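Local atomic coordinates of putative metal-dependent isothiocyanate hydrolase SaxA (Pectobacterium carotovorum, PDB entry 6BRM), a protein that probably hydrolyses isothiocyanates, as a two-zinc enzyme of the metallo-beta-lactamase superfamily. Residues 112-115 with 121-124; 149-152 with 158-161. One frame throughout, in Å; residues are numbered along the deposited sequence.

Contact 1 (112-115 with 121-124)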
loop_
_atom_site.group_PDB
_atom_site.type_symbol
_atom_site.label_atom_id
_atom_site.label_comp_id
_atom_site.label_asym_id
_atom_site.label_seq_id
_atom_site.Cartn_x
_atom_site.Cartn_y
_atom_site.Cartn_z
ATOM N N GLU B 112 7.350 6.605 12.442
ATOM C CA GLU B 112 6.936 6.905 13.815
ATOM C C GLU B 112 7.752 8.083 14.332
ATOM O O GLU B 112 8.962 8.121 14.132
ATOM C CB GLU B 112 7.157 5.689 14.715
ATOM C CG GLU B 112 6.545 4.403 14.174
ATOM C CD GLU B 112 6.401 3.319 15.225
ATOM O OE1 GLU B 112 5.454 2.515 15.111
ATOM O OE2 GLU B 112 7.226 3.269 16.169
ATOM N N ASN B 113 7.090 9.040 14.988
ATOM C CA ASN B 113 7.750 10.253 15.488
ATOM C C ASN B 113 7.337 10.532 16.938
ATOM O O ASN B 113 6.449 11.350 17.207
ATOM C CB ASN B 113 7.452 11.460 14.583
ATOM C CG ASN B 113 7.781 11.196 13.123
ATOM O OD1 ASN B 113 8.872 11.515 12.650
ATOM N ND2 ASN B 113 6.842 10.593 12.408
ATOM N N HIS B 114 8.010 9.842 17.860
ATOM C CA HIS B 114 7.727 9.933 19.294
ATOM C C HIS B 114 8.472 11.120 19.876
ATOM O O HIS B 114 9.703 11.158 19.832
ATOM C CB HIS B 114 8.159 8.645 20.014
ATOM C CG HIS B 114 7.547 7.403 19.444
ATOM N ND1 HIS B 114 6.330 6.911 19.866
ATOM C CD2 HIS B 114 7.973 6.565 18.470
ATOM C CE1 HIS B 114 6.038 5.818 19.183
ATOM N NE2 HIS B 114 7.017 5.589 18.326
ATOM N N PHE B 115 7.728 12.092 20.403
ATOM C CA PHE B 115 8.318 13.271 21.049
ATOM C C PHE B 115 8.209 13.117 22.561
ATOM O O PHE B 115 7.254 12.513 23.060
ATOM C CB PHE B 115 7.631 14.557 20.576
ATOM C CG PHE B 115 7.770 14.802 19.103
ATOM C CD1 PHE B 115 8.984 15.228 18.570
ATOM C CD2 PHE B 115 6.697 14.597 18.241
ATOM C CE1 PHE B 115 9.125 15.450 17.207
ATOM C CE2 PHE B 115 6.831 14.815 16.878
ATOM C CZ PHE B 115 8.046 15.242 16.360
ATOM N N ILE B 121 3.426 11.165 16.376
ATOM C CA ILE B 121 2.893 11.411 15.033
ATOM C C ILE B 121 3.330 10.272 14.117
ATOM O O ILE B 121 4.520 10.115 13.853
ATOM C CB ILE B 121 3.381 12.765 14.465
ATOM C CG1 ILE B 121 2.768 13.922 15.263
ATOM C CG2 ILE B 121 3.015 12.905 12.986
ATOM C CD1 ILE B 121 3.389 15.272 14.971
ATOM N N TYR B 122 2.367 9.491 13.635
ATOM C CA TYR B 122 2.642 8.390 12.710
ATOM C C TYR B 122 2.342 8.817 11.273
ATOM O O TYR B 122 1.265 9.355 11.002
ATOM C CB TYR B 122 1.788 7.168 13.047
ATOM C CG TYR B 122 1.964 6.608 14.442
ATOM C CD1 TYR B 122 2.945 5.652 14.712
ATOM C CD2 TYR B 122 1.124 7.002 15.486
ATOM C CE1 TYR B 122 3.101 5.119 15.987
ATOM C CE2 TYR B 122 1.267 6.473 16.763
ATOM C CZ TYR B 122 2.258 5.535 17.010
ATOM O OH TYR B 122 2.403 5.013 18.274
ATOM N N LYS B 123 3.290 8.559 10.370
ATOM C CA LYS B 123 3.131 8.811 8.937
ATOM C C LYS B 123 2.585 7.543 8.278
ATOM O O LYS B 123 3.126 6.457 8.493
ATOM C CB LYS B 123 4.482 9.192 8.315
ATOM C CG LYS B 123 4.425 9.588 6.844
ATOM C CD LYS B 123 5.770 10.072 6.307
ATOM C CE LYS B 123 6.810 8.964 6.183
ATOM N NZ LYS B 123 6.396 7.891 5.236
ATOM N N THR B 124 1.534 7.702 7.468
ATOM C CA THR B 124 0.799 6.595 6.840
ATOM C C THR B 124 1.021 6.553 5.327
ATOM O O THR B 124 1.219 7.596 4.698
ATOM C CB THR B 124 -0.714 6.765 7.068
ATOM O OG1 THR B 124 -0.959 7.167 8.419
ATOM C CG2 THR B 124 -1.465 5.472 6.778
#

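Contact 2 (149-152 with 158-161)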
loop_
_atom_site.group_PDB
_atom_site.type_symbol
_atom_site.label_atom_id
_atom_site.label_comp_id
_atom_site.label_asym_id
_atom_site.label_seq_id
_atom_site.Cartn_x
_atom_site.Cartn_y
_atom_site.Cartn_z
ATOM N N LEU B 149 -1.654 11.100 8.287
ATOM C CA LEU B 149 -1.074 11.508 9.572
ATOM C C LEU B 149 -1.994 11.116 10.718
ATOM O O LEU B 149 -3.155 11.524 10.739
ATOM C CB LEU B 149 -0.876 13.022 9.625
ATOM C CG LEU B 149 -0.036 13.696 8.549
ATOM C CD1 LEU B 149 -0.237 15.203 8.619
ATOM C CD2 LEU B 149 1.431 13.335 8.713
ATOM N N VAL B 150 -1.471 10.333 11.660
ATOM C CA VAL B 150 -2.172 10.025 12.906
ATOM C C VAL B 150 -1.530 10.855 14.010
ATOM O O VAL B 150 -0.319 11.056 13.999
ATOM C CB VAL B 150 -2.100 8.519 13.247
ATOM C CG1 VAL B 150 -2.800 8.219 14.568
ATOM C CG2 VAL B 150 -2.707 7.688 12.119
ATOM N N PHE B 151 -2.343 11.350 14.940
ATOM C CA PHE B 151 -1.856 12.081 16.113
ATOM C C PHE B 151 -2.295 11.344 17.372
ATOM O O PHE B 151 -3.482 11.087 17.554
ATOM C CB PHE B 151 -2.404 13.507 16.128
ATOM C CG PHE B 151 -1.807 14.400 15.081
ATOM C CD1 PHE B 151 -2.346 14.456 13.807
ATOM C CD2 PHE B 151 -0.708 15.198 15.378
ATOM C CE1 PHE B 151 -1.796 15.286 12.839
ATOM C CE2 PHE B 151 -0.149 16.027 14.418
ATOM C CZ PHE B 151 -0.694 16.072 13.145
ATOM N N THR B 152 -1.333 11.029 18.240
ATOM C CA THR B 152 -1.552 10.201 19.429
ATOM C C THR B 152 -1.017 10.943 20.652
ATOM O O THR B 152 0.075 11.511 20.603
ATOM C CB THR B 152 -0.890 8.808 19.231
ATOM O OG1 THR B 152 -1.854 7.905 18.674
ATOM C CG2 THR B 152 -0.346 8.198 20.518
ATOM N N THR B 158 -7.559 10.314 19.649
ATOM C CA THR B 158 -6.700 9.993 18.513
ATOM C C THR B 158 -7.362 10.476 17.226
ATOM O O THR B 158 -8.526 10.155 16.974
ATOM C CB THR B 158 -6.453 8.471 18.425
ATOM O OG1 THR B 158 -5.965 7.990 19.687
ATOM C CG2 THR B 158 -5.438 8.138 17.335
ATOM N N ILE B 159 -6.622 11.230 16.412
ATOM C CA ILE B 159 -7.139 11.754 15.132
ATOM C C ILE B 159 -6.278 11.247 13.976
ATOM O O ILE B 159 -5.056 11.201 14.087
ATOM C CB ILE B 159 -7.258 13.308 15.095
ATOM C CG1 ILE B 159 -7.718 13.777 13.703
ATOM C CG2 ILE B 159 -5.944 13.985 15.448
ATOM C CD1 ILE B 159 -8.247 15.195 13.625
ATOM N N TYR B 160 -6.941 10.883 12.875
ATOM C CA TYR B 160 -6.288 10.393 11.657
ATOM C C TYR B 160 -6.678 11.260 10.461
ATOM O O TYR B 160 -7.826 11.234 10.033
ATOM C CB TYR B 160 -6.690 8.928 11.416
ATOM C CG TYR B 160 -6.164 8.267 10.146
ATOM C CD1 TYR B 160 -4.930 8.615 9.588
ATOM C CD2 TYR B 160 -6.892 7.254 9.528
ATOM C CE1 TYR B 160 -4.454 7.991 8.440
ATOM C CE2 TYR B 160 -6.421 6.623 8.385
ATOM C CZ TYR B 160 -5.203 6.994 7.846
ATOM O OH TYR B 160 -4.740 6.374 6.710
ATOM N N ILE B 161 -5.728 12.040 9.946
ATOM C CA ILE B 161 -5.895 12.736 8.670
ATOM C C ILE B 161 -5.406 11.798 7.568
ATOM O O ILE B 161 -4.199 11.611 7.406
ATOM C CB ILE B 161 -5.128 14.081 8.631
ATOM C CG1 ILE B 161 -5.740 15.076 9.636
ATOM C CG2 ILE B 161 -5.126 14.675 7.219
ATOM C CD1 ILE B 161 -4.938 15.265 10.903
#

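Contact 1 (112-115 with 121-124)
Asn113 and Ile121 meet where the weakly bonded strand 112-114 runs antiparallel to strand 121-124, the short axes 4.8 Å apart and their directions at 171°. Of the backbone bonds between them, Ile121 N to Asn113 O is the straighter, 3.1 Å long, whereas Asn113 N to Ile121 O is weak. The same Ile121 O is also held by the Asn113 side chain: ND2 lies 2.8 Å from it, the oxygen sits in the amide plane, and the bond is nearly straight at 169°. With CG opposite the carbonyl carbon (chi1 -53°), the amide stays beside the backbone N, so both N-H groups of Asn113 reach one oxygen; ND2 also reaches Lys110 O. The pair forms the beta hairpin 112-114/120-124, whose first strand edges one of the two sheets of the metallo-beta-lactamase fold. On the face carrying Glu112 and Tyr122, Glu112 OE1 comes to the ring edge at Tyr122 CE1, 3.6 Å away, with the carboxylate turned steeply against the ring; OE1 also forms a salt bridge with Arg177. OE2 accepts His114 NE2 at 3.2 Å, the donor standing above the carboxylate plane. On the face of Asn113 and Ile121, Ile121 CD1 reaches the ring edge of Phe115, from the loop after the strand, at CE2 (4.0 Å).

Contact 2 (149-152 with 158-161)
Four backbone hydrogen bonds join Leu149 to Ile161 and Phe151 to Ile159, with the strand axes 4.7 Å apart and running antiparallel at 164°. Around the first pair Leu149 N to Ile161 O and Ile161 N to Leu149 O bond reciprocally; around the second, Phe151 N meets Ile159 O at 2.8 Å, while the return bond from Ile159 N to Phe151 O is weak at 3.3 Å. CA-H...O contacts supplement this ladder, among them Val150 CA to Ile159 O at 3.3 Å, and Leu149 O also lies at the edge of the Tyr160 ring, in its plane. These strands form a beta hairpin inside a sheet of the metallo-beta-lactamase fold, and strand 159-163 leads directly to Asp164, which binds both zinc ions. Apolar packing divides between the two faces. On that of Val150 and Tyr160, Val150 CG2 touches Tyr160 CD1 at 3.5 Å, approaching the ring obliquely; the other branch, Val150 CG1, anti to its own amide nitrogen (chi1 178°), reaches Thr158 CG2 at 3.8 Å, toward the turn of the hairpin. On the face of Leu149, Phe151, Ile159 and Ile161, Phe151 and Ile159 run side by side, CB of Phe151 lying 3.6 Å from Ile159 CG2. There Ile161 CD1 also meets the Phe151 ring at its edge, 3.7 Å from CE1, and Phe20 and Leu13 of the companion sheet pack against Phe151.

Overall arrangement
From the N terminus, the chain first lays down strands of the other large sheet, then enters this one at 112-114. Contact 1 closes a short loop between 115 and 121; helix 137-143 intervenes before strand 148-152 opens contact 2, which closes over the turn between 152 and 158. The two hairpins follow in series, neither nesting nor crossing, with centres about 9 Å apart. Strands 120-124 and 148-152 are neighbours, joined by a probable hydrogen bond from Val150 N to Tyr122 O (3.0 Å), so the four strands run consecutively, each antiparallel to the next. The first strand of contact 1, 112-114, is an outermost strand of the sheet within this chain; contact 2 lies deeper, beside strand 182-186.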